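Local coordinates for protein pyruvate kinase (Pseudomonas aeruginosa, PDB 6QXL) that probably catalyses the last step of glycolysis, passing the phosphate of phosphoenolpyruvate to ADP to yield pyruvate and ATP, and binds magnesium and glucose 6-phosphate, at residues V116-V121 against G165-P170; E410-V415 against V421-F426; K200-A205 against R239-V244; S348-G353 against A371-G376. All coordinates share one frame; numbering follows the deposited sequence.

Interaction 1 (V116-V121 against G165-P170)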
loop_
_atom_site.group_PDB
_atom_site.type_symbol
_atom_site.label_atom_id
_atom_site.label_comp_id
_atom_site.label_asym_id
_atom_site.label_seq_id
_atom_site.Cartn_x
_atom_site.Cartn_y
_atom_site.Cartn_z
ATOM N N VAL A 116 52.935 4.154 -4.072
ATOM C CA VAL A 116 53.552 3.770 -5.327
ATOM C C VAL A 116 53.373 2.282 -5.619
ATOM O O VAL A 116 53.288 1.887 -6.794
ATOM C CB VAL A 116 55.065 4.133 -5.328
ATOM C CG1 VAL A 116 55.831 3.564 -6.514
ATOM C CG2 VAL A 116 55.296 5.619 -5.239
ATOM N N LYS A 117 53.277 1.486 -4.564
ATOM C CA LYS A 117 53.084 0.052 -4.708
ATOM C C LYS A 117 51.675 -0.299 -5.157
ATOM O O LYS A 117 51.484 -1.164 -6.003
ATOM C CB LYS A 117 53.401 -0.665 -3.378
ATOM C CG LYS A 117 54.938 -0.630 -3.117
ATOM C CD LYS A 117 55.464 -1.488 -1.991
ATOM C CE LYS A 117 56.753 -0.868 -1.423
ATOM N NZ LYS A 117 57.530 -1.760 -0.523
ATOM N N ASP A 118 50.695 0.409 -4.647
ATOM C CA ASP A 118 49.284 0.137 -4.912
ATOM C C ASP A 118 48.798 0.726 -6.224
ATOM O O ASP A 118 47.915 0.176 -6.862
ATOM C CB ASP A 118 48.411 0.724 -3.820
ATOM C CG ASP A 118 48.704 0.087 -2.425
ATOM O OD1 ASP A 118 49.427 -1.009 -2.390
ATOM O OD2 ASP A 118 48.239 0.734 -1.430
ATOM N N CYS A 119 49.494 1.755 -6.785
ATOM C CA CYS A 119 49.143 2.313 -8.036
ATOM C C CYS A 119 49.783 1.634 -9.269
ATOM O O CYS A 119 50.850 1.064 -9.136
ATOM C CB CYS A 119 49.338 3.759 -8.078
ATOM S SG CYS A 119 48.278 4.617 -6.939
ATOM N N GLY A 120 49.048 1.740 -10.393
ATOM C CA GLY A 120 49.456 1.210 -11.635
ATOM C C GLY A 120 49.107 2.165 -12.805
ATOM O O GLY A 120 48.320 3.118 -12.675
ATOM N N VAL A 121 49.711 1.870 -13.953
ATOM C CA VAL A 121 49.497 2.653 -15.141
ATOM C C VAL A 121 48.004 2.711 -15.453
ATOM O O VAL A 121 47.327 1.701 -15.398
ATOM C CB VAL A 121 50.263 2.051 -16.360
ATOM C CG1 VAL A 121 50.087 2.918 -17.607
ATOM C CG2 VAL A 121 51.741 1.864 -16.042
ATOM N N GLY A 165 39.313 4.125 -5.039
ATOM C CA GLY A 165 39.812 3.683 -3.778
ATOM C C GLY A 165 40.799 2.544 -3.882
ATOM O O GLY A 165 41.601 2.509 -4.808
ATOM N N GLY A 166 40.760 1.656 -2.898
ATOM C CA GLY A 166 41.569 0.449 -2.870
ATOM C C GLY A 166 43.019 0.601 -2.427
ATOM O O GLY A 166 43.811 -0.272 -2.684
ATOM N N LEU A 167 43.350 1.727 -1.822
ATOM C CA LEU A 167 44.707 1.943 -1.334
ATOM C C LEU A 167 44.880 1.292 0.011
ATOM O O LEU A 167 44.014 1.397 0.845
ATOM C CB LEU A 167 45.035 3.420 -1.255
ATOM C CG LEU A 167 44.931 4.198 -2.559
ATOM C CD1 LEU A 167 45.445 5.595 -2.327
ATOM C CD2 LEU A 167 45.798 3.508 -3.642
ATOM N N THR A 168 45.986 0.646 0.238
ATOM C CA THR A 168 46.395 0.150 1.527
ATOM C C THR A 168 46.625 1.281 2.522
ATOM O O THR A 168 47.159 2.300 2.141
ATOM C CB THR A 168 47.722 -0.618 1.339
ATOM O OG1 THR A 168 47.443 -1.775 0.544
ATOM C CG2 THR A 168 48.397 -0.962 2.681
ATOM N N ALA A 169 46.071 1.119 3.703
ATOM C CA ALA A 169 46.437 2.013 4.806
ATOM C C ALA A 169 45.936 1.414 6.104
ATOM O O ALA A 169 44.915 0.746 6.094
ATOM C CB ALA A 169 45.799 3.380 4.574
ATOM N N PRO A 170 46.585 1.701 7.228
ATOM C CA PRO A 170 45.935 1.386 8.520
ATOM C C PRO A 170 44.831 2.389 8.880
ATOM O O PRO A 170 44.935 3.529 8.608
ATOM C CB PRO A 170 47.093 1.432 9.510
ATOM C CG PRO A 170 48.088 2.380 8.890
ATOM C CD PRO A 170 47.893 2.364 7.388
HETATM O O HOH W 1 48.554 3.303 -0.033
#
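The carboxylate of D118 is met by the backbone N-H of T168 from above its plane, about 42° out of it. The hydrogen bond from T168 N to D118 OD2 is 2.8 Å long and moderately bent, with 151° at the hydrogen. The same oxygen also lies close to the threonine side chain, D118 OD2 to T168 CB being 3.1 Å, and the two side chains cross at about a right angle. A bridging water tightens the junction: it donates to D118 OD2 at 2.9 Å and to T168 O at 2.8 Å, so one carboxylate oxygen reads both the N-H and the C=O of a single residue. Alongside this polar grip, L167 CD2 packs on D118 CB at 3.8 Å and, more loosely, against C119 SG at 4.3 Å. With CG beside its backbone N (chi1 -59°), L167 turns its methyl back to the helix end. L167 also rests on L115, N161 and R162, while its carbonyl accepts from R197. The contact thus pins the last turn of helix 113-118, in the small beta domain inserted into the barrel, to the connection that runs from strand 159-162 back to helix 174-185 of the barrel.

Interaction 2 (E410-V415 against V421-F426)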
loop_
_atom_site.group_PDB
_atom_site.type_symbol
_atom_site.label_atom_id
_atom_site.label_comp_id
_atom_site.label_asym_id
_atom_site.label_seq_id
_atom_site.Cartn_x
_atom_site.Cartn_y
_atom_site.Cartn_z
ATOM N N GLU A 410 26.869 14.731 30.177
ATOM C CA GLU A 410 27.180 13.813 29.073
ATOM C C GLU A 410 25.936 13.607 28.184
ATOM O O GLU A 410 26.012 13.734 26.964
ATOM C CB GLU A 410 27.656 12.485 29.664
ATOM C CG GLU A 410 28.281 11.480 28.775
ATOM C CD GLU A 410 28.546 10.129 29.501
ATOM O OE1 GLU A 410 28.517 10.049 30.754
ATOM O OE2 GLU A 410 28.781 9.121 28.767
ATOM N N THR A 411 24.801 13.359 28.817
ATOM C CA THR A 411 23.560 13.112 28.106
ATOM C C THR A 411 22.981 14.397 27.554
ATOM O O THR A 411 22.511 14.428 26.419
ATOM C CB THR A 411 22.549 12.398 29.039
ATOM O OG1 THR A 411 23.129 11.160 29.474
ATOM C CG2 THR A 411 21.236 12.137 28.360
ATOM N N GLN A 412 23.010 15.462 28.350
ATOM C CA GLN A 412 22.464 16.754 27.901
ATOM C C GLN A 412 23.106 17.221 26.587
ATOM O O GLN A 412 22.450 17.845 25.767
ATOM C CB GLN A 412 22.667 17.820 28.979
ATOM C CG GLN A 412 21.746 17.661 30.186
ATOM C CD GLN A 412 22.250 18.375 31.431
ATOM O OE1 GLN A 412 23.285 19.059 31.405
ATOM N NE2 GLN A 412 21.562 18.177 32.521
ATOM N N ALA A 413 24.396 16.912 26.398
ATOM C CA ALA A 413 25.100 17.278 25.176
ATOM C C ALA A 413 24.872 16.276 24.054
ATOM O O ALA A 413 24.657 16.658 22.908
ATOM C CB ALA A 413 26.585 17.419 25.443
ATOM N N ARG A 414 24.941 14.998 24.385
ATOM C CA ARG A 414 24.774 13.935 23.407
ATOM C C ARG A 414 23.558 14.156 22.513
ATOM O O ARG A 414 23.644 14.149 21.285
ATOM C CB ARG A 414 24.629 12.606 24.129
ATOM C CG ARG A 414 25.100 11.460 23.296
ATOM C CD ARG A 414 24.641 10.161 23.885
ATOM N NE ARG A 414 24.965 9.795 25.246
ATOM C CZ ARG A 414 26.164 9.523 25.721
ATOM N NH1 ARG A 414 27.260 9.677 24.983
ATOM N NH2 ARG A 414 26.282 9.162 26.990
ATOM N N VAL A 415 22.428 14.428 23.125
ATOM C CA VAL A 415 21.184 14.500 22.369
ATOM C C VAL A 415 21.106 15.731 21.472
ATOM O O VAL A 415 20.197 15.836 20.664
ATOM C CB VAL A 415 19.953 14.405 23.280
ATOM C CG1 VAL A 415 20.022 13.148 24.115
ATOM C CG2 VAL A 415 19.817 15.631 24.169
ATOM N N VAL A 421 15.101 16.464 19.088
ATOM C CA VAL A 421 15.250 16.316 20.520
ATOM C C VAL A 421 15.850 17.590 21.143
ATOM O O VAL A 421 16.827 18.120 20.635
ATOM C CB VAL A 421 16.159 15.132 20.856
ATOM C CG1 VAL A 421 16.254 14.935 22.366
ATOM C CG2 VAL A 421 15.641 13.882 20.179
ATOM N N GLU A 422 15.245 18.072 22.222
ATOM C CA GLU A 422 15.783 19.183 22.997
ATOM C C GLU A 422 16.123 18.701 24.400
ATOM O O GLU A 422 15.456 17.824 24.948
ATOM C CB GLU A 422 14.783 20.337 23.065
ATOM C CG GLU A 422 14.557 21.077 21.740
ATOM C CD GLU A 422 13.271 21.908 21.646
ATOM O OE1 GLU A 422 13.195 22.870 22.437
ATOM O OE2 GLU A 422 12.415 21.647 20.746
ATOM N N THR A 423 17.170 19.264 24.983
ATOM C CA THR A 423 17.556 18.911 26.345
ATOM C C THR A 423 16.817 19.776 27.359
ATOM O O THR A 423 16.704 21.001 27.195
ATOM C CB THR A 423 19.036 19.142 26.571
ATOM O OG1 THR A 423 19.781 18.408 25.606
ATOM C CG2 THR A 423 19.428 18.652 27.909
ATOM N N ILE A 424 16.324 19.119 28.405
ATOM C CA ILE A 424 15.809 19.798 29.585
ATOM C C ILE A 424 16.546 19.224 30.800
ATOM O O ILE A 424 16.299 18.081 31.179
ATOM C CB ILE A 424 14.306 19.567 29.779
ATOM C CG1 ILE A 424 13.493 20.073 28.574
ATOM C CG2 ILE A 424 13.855 20.232 31.063
ATOM C CD1 ILE A 424 13.319 21.554 28.476
ATOM N N PRO A 425 17.439 20.014 31.431
ATOM C CA PRO A 425 18.146 19.474 32.606
ATOM C C PRO A 425 17.153 19.260 33.757
ATOM O O PRO A 425 16.268 20.126 33.991
ATOM C CB PRO A 425 19.176 20.549 32.948
ATOM C CG PRO A 425 19.167 21.491 31.801
ATOM C CD PRO A 425 17.787 21.420 31.196
ATOM N N PHE A 426 17.269 18.103 34.402
ATOM C CA PHE A 426 16.252 17.635 35.326
ATOM C C PHE A 426 16.772 16.427 36.076
ATOM O O PHE A 426 17.410 15.541 35.481
ATOM C CB PHE A 426 14.988 17.289 34.546
ATOM C CG PHE A 426 13.784 16.979 35.387
ATOM C CD1 PHE A 426 13.515 15.669 35.722
ATOM C CD2 PHE A 426 12.867 17.992 35.747
ATOM C CE1 PHE A 426 12.377 15.352 36.469
ATOM C CE2 PHE A 426 11.734 17.677 36.455
ATOM C CZ PHE A 426 11.464 16.367 36.800
#
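T423 touches Q412 in two ways, one for each branch of its side chain. Its hydroxyl donates to the helix carbonyl, T423 OG1 to Q412 O being 2.7 Å, and arrives in the carbonyl plane on a lone pair with a C=O...donor angle of 132°. Its methyl lies against the glutamine's aliphatic stem, T423 CG2 to Q412 CG being 3.4 Å. Having OG1 beside the backbone N and CG2 anti to it (chi1 -56°) lets both branches face the helix at once. Beyond the stem the Q412 chain runs out extended, bringing NE2 to within 3.4 Å of P425 CB; that amide is held by a hydrogen bond to S406 O on the adjoining strand. On the other flank V415 CG2 lies 3.1 Å from T423 OG1, a tight fit, and V415 CB packs on V421 CG1 at 3.8 Å. Further out, R414 is tied to E410 by a salt bridge and lies on W217 as a cation-pi pair. This is the helix-to-strand packing of a beta-alpha-beta crossover, strand 402-406, helix 409-414, strand 421-425. Chemically, the hydroxyl meets its polar need on a main-chain oxygen within otherwise apolar packing, linking helix to sheet independently of the glutamine's amide.

Interaction 3 (K200-A205 against R239-V244)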
loop_
_atom_site.group_PDB
_atom_site.type_symbol
_atom_site.label_atom_id
_atom_site.label_comp_id
_atom_site.label_asym_id
_atom_site.label_seq_id
_atom_site.Cartn_x
_atom_site.Cartn_y
_atom_site.Cartn_z
ATOM N N LYS A 200 35.667 -3.942 12.379
ATOM C CA LYS A 200 36.916 -4.088 13.151
ATOM C C LYS A 200 37.579 -2.731 13.427
ATOM O O LYS A 200 37.999 -2.448 14.542
ATOM C CB LYS A 200 37.914 -5.028 12.468
ATOM C CG LYS A 200 37.443 -6.439 12.205
ATOM C CD LYS A 200 38.352 -7.182 11.214
ATOM C CE LYS A 200 37.793 -8.530 10.713
ATOM N NZ LYS A 200 37.795 -9.591 11.765
ATOM N N ASP A 201 37.632 -1.888 12.429
ATOM C CA ASP A 201 38.258 -0.565 12.534
ATOM C C ASP A 201 37.568 0.273 13.611
ATOM O O ASP A 201 38.237 0.982 14.388
ATOM C CB ASP A 201 38.261 0.163 11.211
ATOM C CG ASP A 201 39.012 -0.597 10.104
ATOM O OD1 ASP A 201 39.905 -1.413 10.470
ATOM O OD2 ASP A 201 38.775 -0.382 8.910
ATOM N N MET A 202 36.240 0.165 13.692
ATOM C CA MET A 202 35.491 0.894 14.699
ATOM C C MET A 202 35.632 0.285 16.092
ATOM O O MET A 202 35.650 1.018 17.083
ATOM C CB MET A 202 33.998 0.965 14.335
ATOM C CG MET A 202 33.652 1.782 13.095
ATOM S SD MET A 202 34.322 3.442 13.032
ATOM C CE MET A 202 33.428 4.190 14.401
ATOM N N GLU A 203 35.704 -1.045 16.167
ATOM C CA GLU A 203 35.903 -1.712 17.461
ATOM C C GLU A 203 37.270 -1.363 18.051
ATOM O O GLU A 203 37.382 -1.109 19.251
ATOM C CB GLU A 203 35.753 -3.214 17.323
ATOM C CG GLU A 203 34.311 -3.663 17.222
ATOM C CD GLU A 203 34.132 -4.953 16.418
ATOM O OE1 GLU A 203 35.113 -5.594 15.986
ATOM O OE2 GLU A 203 32.965 -5.345 16.188
ATOM N N TYR A 204 38.293 -1.329 17.195
ATOM C CA TYR A 204 39.618 -0.918 17.617
ATOM C C TYR A 204 39.595 0.505 18.188
ATOM O O TYR A 204 40.135 0.776 19.261
ATOM C CB TYR A 204 40.610 -1.023 16.451
ATOM C CG TYR A 204 42.069 -0.780 16.807
ATOM C CD1 TYR A 204 42.558 -0.949 18.121
ATOM C CD2 TYR A 204 42.992 -0.458 15.814
ATOM C CE1 TYR A 204 43.886 -0.744 18.421
ATOM C CE2 TYR A 204 44.335 -0.265 16.112
ATOM C CZ TYR A 204 44.766 -0.378 17.422
ATOM O OH TYR A 204 46.081 -0.239 17.741
ATOM N N ALA A 205 38.944 1.413 17.474
ATOM C CA ALA A 205 38.855 2.795 17.939
ATOM C C ALA A 205 38.109 2.891 19.268
ATOM O O ALA A 205 38.483 3.684 20.133
ATOM C CB ALA A 205 38.212 3.664 16.896
ATOM N N ARG A 239 26.488 -0.921 12.521
ATOM C CA ARG A 239 26.140 -1.556 13.803
ATOM C C ARG A 239 27.230 -1.416 14.841
ATOM O O ARG A 239 26.933 -1.378 16.027
ATOM C CB ARG A 239 25.793 -3.024 13.621
ATOM C CG ARG A 239 24.404 -3.189 13.132
ATOM C CD ARG A 239 23.968 -4.619 13.202
ATOM N NE ARG A 239 23.064 -4.889 12.101
ATOM C CZ ARG A 239 23.365 -5.542 10.973
ATOM N NH1 ARG A 239 24.606 -5.947 10.702
ATOM N NH2 ARG A 239 22.414 -5.707 10.060
ATOM N N ALA A 240 28.464 -1.292 14.376
ATOM C CA ALA A 240 29.609 -1.075 15.246
ATOM C C ALA A 240 29.772 0.362 15.705
ATOM O O ALA A 240 30.738 0.659 16.383
ATOM C CB ALA A 240 30.884 -1.529 14.529
ATOM N N SER A 241 28.877 1.259 15.312
ATOM C CA SER A 241 29.021 2.674 15.626
ATOM C C SER A 241 27.812 3.161 16.386
ATOM O O SER A 241 26.850 2.443 16.566
ATOM C CB SER A 241 29.188 3.503 14.358
ATOM O OG SER A 241 30.019 2.844 13.413
ATOM N N ASP A 242 27.892 4.383 16.864
ATOM C CA ASP A 242 26.758 5.057 17.447
ATOM C C ASP A 242 26.136 6.014 16.462
ATOM O O ASP A 242 24.950 6.337 16.566
ATOM C CB ASP A 242 27.194 5.799 18.707
ATOM C CG ASP A 242 27.905 4.891 19.684
ATOM O OD1 ASP A 242 27.328 3.863 20.079
ATOM O OD2 ASP A 242 29.058 5.170 20.024
ATOM N N ALA A 243 26.939 6.490 15.507
ATOM C CA ALA A 243 26.478 7.425 14.498
ATOM C C ALA A 243 27.310 7.245 13.253
ATOM O O ALA A 243 28.392 6.655 13.306
ATOM C CB ALA A 243 26.586 8.837 15.021
ATOM N N VAL A 244 26.780 7.712 12.127
ATOM C CA VAL A 244 27.507 7.671 10.869
ATOM C C VAL A 244 27.438 9.007 10.180
ATOM O O VAL A 244 26.517 9.787 10.410
ATOM C CB VAL A 244 27.004 6.573 9.906
ATOM C CG1 VAL A 244 27.082 5.206 10.555
ATOM C CG2 VAL A 244 25.597 6.852 9.453
#
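The backbones of M202 and A240 draw nearest to each other, CA to CA 6.2 Å, where helix 199-211 passes the turn that follows helix 231-239. The contact is packing by van der Waals forces. M202 CB meets A240 CB at 4.0 Å and lies 3.9 Å from A240 O, so the base of the methionine rests on both the methyl and the carbonyl of the alanine. Chi1 (-66°) puts CG beside the backbone N and near S241, and bends at chi2 (-51°) and chi3 (-66°) curl the chain back until CE reaches it too: M202 CG and M202 CE each lie 3.8 Å from S241 OG. The serine hydroxyl has its polar partner in L237 O, one turn earlier; toward M202 it meets only carbon, CG and CE. M202 is buried from other directions too, by P196, L218, A220 and L237. Next along the turn, D242 pairs with R206 of the same helix as M202 and also accepts from L218 N, adding a charged tie beside the apolar one. In the (beta/alpha)8 barrel, this packs the helix after strand 190-193 over strand 217-222 and against the link from helix 231-239 into strand 243-247.

Interaction 4 (S348-G353 against A371-G376)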
loop_
_atom_site.group_PDB
_atom_site.type_symbol
_atom_site.label_atom_id
_atom_site.label_comp_id
_atom_site.label_asym_id
_atom_site.label_seq_id
_atom_site.Cartn_x
_atom_site.Cartn_y
_atom_site.Cartn_z
ATOM N N SER A 348 4.603 8.761 9.475
ATOM C CA SER A 348 5.404 7.547 9.651
ATOM C C SER A 348 4.548 6.288 9.406
ATOM O O SER A 348 3.342 6.282 9.649
ATOM C CB SER A 348 6.032 7.521 11.069
ATOM O OG SER A 348 6.748 6.329 11.302
ATOM N N SER A 349 5.195 5.242 8.904
ATOM C CA SER A 349 4.602 3.902 8.861
ATOM C C SER A 349 4.738 3.132 10.205
ATOM O O SER A 349 4.149 2.070 10.378
ATOM C CB SER A 349 5.236 3.085 7.739
ATOM O OG SER A 349 6.611 2.796 8.028
ATOM N N HIS A 350 5.533 3.673 11.137
ATOM C CA HIS A 350 5.651 3.160 12.499
ATOM C C HIS A 350 6.162 1.731 12.628
ATOM O O HIS A 350 5.808 1.006 13.559
ATOM C CB HIS A 350 4.381 3.378 13.332
ATOM C CG HIS A 350 4.035 4.821 13.526
ATOM N ND1 HIS A 350 4.593 5.647 14.490
ATOM C CD2 HIS A 350 3.219 5.601 12.794
ATOM C CE1 HIS A 350 4.116 6.848 14.343
ATOM N NE2 HIS A 350 3.259 6.873 13.342
ATOM N N ARG A 351 7.007 1.346 11.665
ATOM C CA ARG A 351 7.611 0.022 11.626
ATOM C C ARG A 351 6.589 -1.125 11.705
ATOM O O ARG A 351 6.870 -2.172 12.292
ATOM C CB ARG A 351 8.688 -0.076 12.718
ATOM C CG ARG A 351 9.791 0.967 12.546
ATOM C CD ARG A 351 10.857 0.858 13.617
ATOM N NE ARG A 351 12.067 1.626 13.278
ATOM C CZ ARG A 351 13.158 1.694 14.034
ATOM N NH1 ARG A 351 13.212 1.052 15.209
ATOM N NH2 ARG A 351 14.214 2.388 13.619
ATOM N N LEU A 352 5.413 -0.908 11.091
ATOM C CA LEU A 352 4.367 -1.932 11.028
ATOM C C LEU A 352 4.884 -3.223 10.421
ATOM O O LEU A 352 5.661 -3.206 9.457
ATOM C CB LEU A 352 3.141 -1.465 10.239
ATOM C CG LEU A 352 1.885 -1.161 11.052
ATOM C CD1 LEU A 352 2.064 -0.097 12.126
ATOM C CD2 LEU A 352 0.802 -0.691 10.088
ATOM N N GLY A 353 4.463 -4.338 11.017
ATOM C CA GLY A 353 4.888 -5.666 10.583
ATOM C C GLY A 353 6.226 -6.122 11.121
ATOM O O GLY A 353 6.557 -7.283 10.958
ATOM N N ALA A 371 1.766 9.681 19.863
ATOM C CA ALA A 371 1.878 11.121 19.593
ATOM C C ALA A 371 1.473 11.474 18.171
ATOM O O ALA A 371 0.801 12.481 17.943
ATOM C CB ALA A 371 3.278 11.616 19.876
ATOM N N ASN A 372 1.859 10.638 17.216
ATOM C CA ASN A 372 1.488 10.895 15.829
ATOM C C ASN A 372 0.011 10.753 15.549
ATOM O O ASN A 372 -0.429 11.218 14.522
ATOM C CB ASN A 372 2.285 9.997 14.861
ATOM C CG ASN A 372 3.645 10.591 14.509
ATOM O OD1 ASN A 372 4.081 11.601 15.056
ATOM N ND2 ASN A 372 4.315 9.952 13.598
ATOM N N HIS A 373 -0.762 10.110 16.428
ATOM C CA HIS A 373 -2.193 9.924 16.188
ATOM C C HIS A 373 -3.128 10.675 17.114
ATOM O O HIS A 373 -4.258 10.899 16.731
ATOM C CB HIS A 373 -2.520 8.450 16.177
ATOM C CG HIS A 373 -1.877 7.711 15.042
ATOM N ND1 HIS A 373 -0.620 7.161 15.142
ATOM C CD2 HIS A 373 -2.295 7.461 13.774
ATOM C CE1 HIS A 373 -0.300 6.581 13.999
ATOM N NE2 HIS A 373 -1.285 6.782 13.145
ATOM N N PHE A 374 -2.688 11.047 18.312
ATOM C CA PHE A 374 -3.507 11.843 19.228
ATOM C C PHE A 374 -2.952 13.277 19.159
ATOM O O PHE A 374 -2.006 13.604 19.849
ATOM C CB PHE A 374 -3.476 11.224 20.648
ATOM C CG PHE A 374 -4.373 11.919 21.696
ATOM C CD1 PHE A 374 -5.605 12.508 21.375
ATOM C CD2 PHE A 374 -3.985 11.939 23.050
ATOM C CE1 PHE A 374 -6.406 13.089 22.367
ATOM C CE2 PHE A 374 -4.782 12.512 24.032
ATOM C CZ PHE A 374 -5.989 13.090 23.686
ATOM N N PRO A 375 -3.545 14.130 18.319
ATOM C CA PRO A 375 -2.928 15.437 18.047
ATOM C C PRO A 375 -2.964 16.417 19.228
ATOM O O PRO A 375 -2.230 17.404 19.230
ATOM C CB PRO A 375 -3.771 15.969 16.905
ATOM C CG PRO A 375 -5.136 15.455 17.225
ATOM C CD PRO A 375 -4.925 14.069 17.794
ATOM N N GLY A 376 -3.789 16.134 20.237
ATOM C CA GLY A 376 -3.743 16.864 21.490
ATOM C C GLY A 376 -2.398 16.805 22.198
ATOM O O GLY A 376 -2.109 17.664 23.040
#
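H350 meets both N372 and H373, and these three residues make up most of the contact. Chi1 of -62° sets H350 CG beside the backbone N and carries the ring across to both. The amide of N372 comes to the edge of the H350 ring near its plane, N372 ND2 to H350 CE1 being 3.2 Å, with the two flat groups turned 76° to each other. The asparagine's stem follows, N372 CB lying 3.6 Å from H350 NE2. Both ends of the amide have partners on a neighbouring loop, ND2 giving to R397 O and OD1 bonded to S398 OG, which fixes its rotation. H373 reaches the imidazole obliquely, the two side chains running antiparallel: the ring centroids of H350 and H373 are 5.3 Å apart with planes at 46°, and the closest approach, H373 CE1 to H350 NE2, is 3.6 Å.

On one face of the H350 ring sits S348 CB, 3.6 Å above the plane. The same serine forms an ST turn, its OG accepting from H350 N at 2.9 Å, and so steadies the bend in which H350 adopts positive phi. H373 probably carries its proton on ND1, which bonds to Y369 O, since NE2 accepts from G353 N of the second subunit; such a pattern would suit a neutral ring. H350 O in turn bonds to Y369 OH of that subunit. The contact therefore joins the loop between helices 325-340 and 359-373 to the far end of the latter helix, just before strand 377-383, with a neighbouring subunit packed against both segments.

Overall arrangement
Taken from the N terminus, the contacts come in the order 1, 3, 4, 2, all in series, none nested or crossed. Interaction 1 closes an excursion of 43 residues, rich in strand, and fastens the inserted beta domain to its return into the barrel. Interaction 3 closes 33 residues within the barrel itself; its nearest atoms are about 6 Å from those of interaction 1 and about 7 Å from those of interaction 2. Interaction 4 closes 17 residues, mostly helix, at a subunit interface. Interaction 2 spans just five residues in the C-terminal alpha/beta domain. Interactions 2 and 4 each lie across the chain's centre from interaction 1.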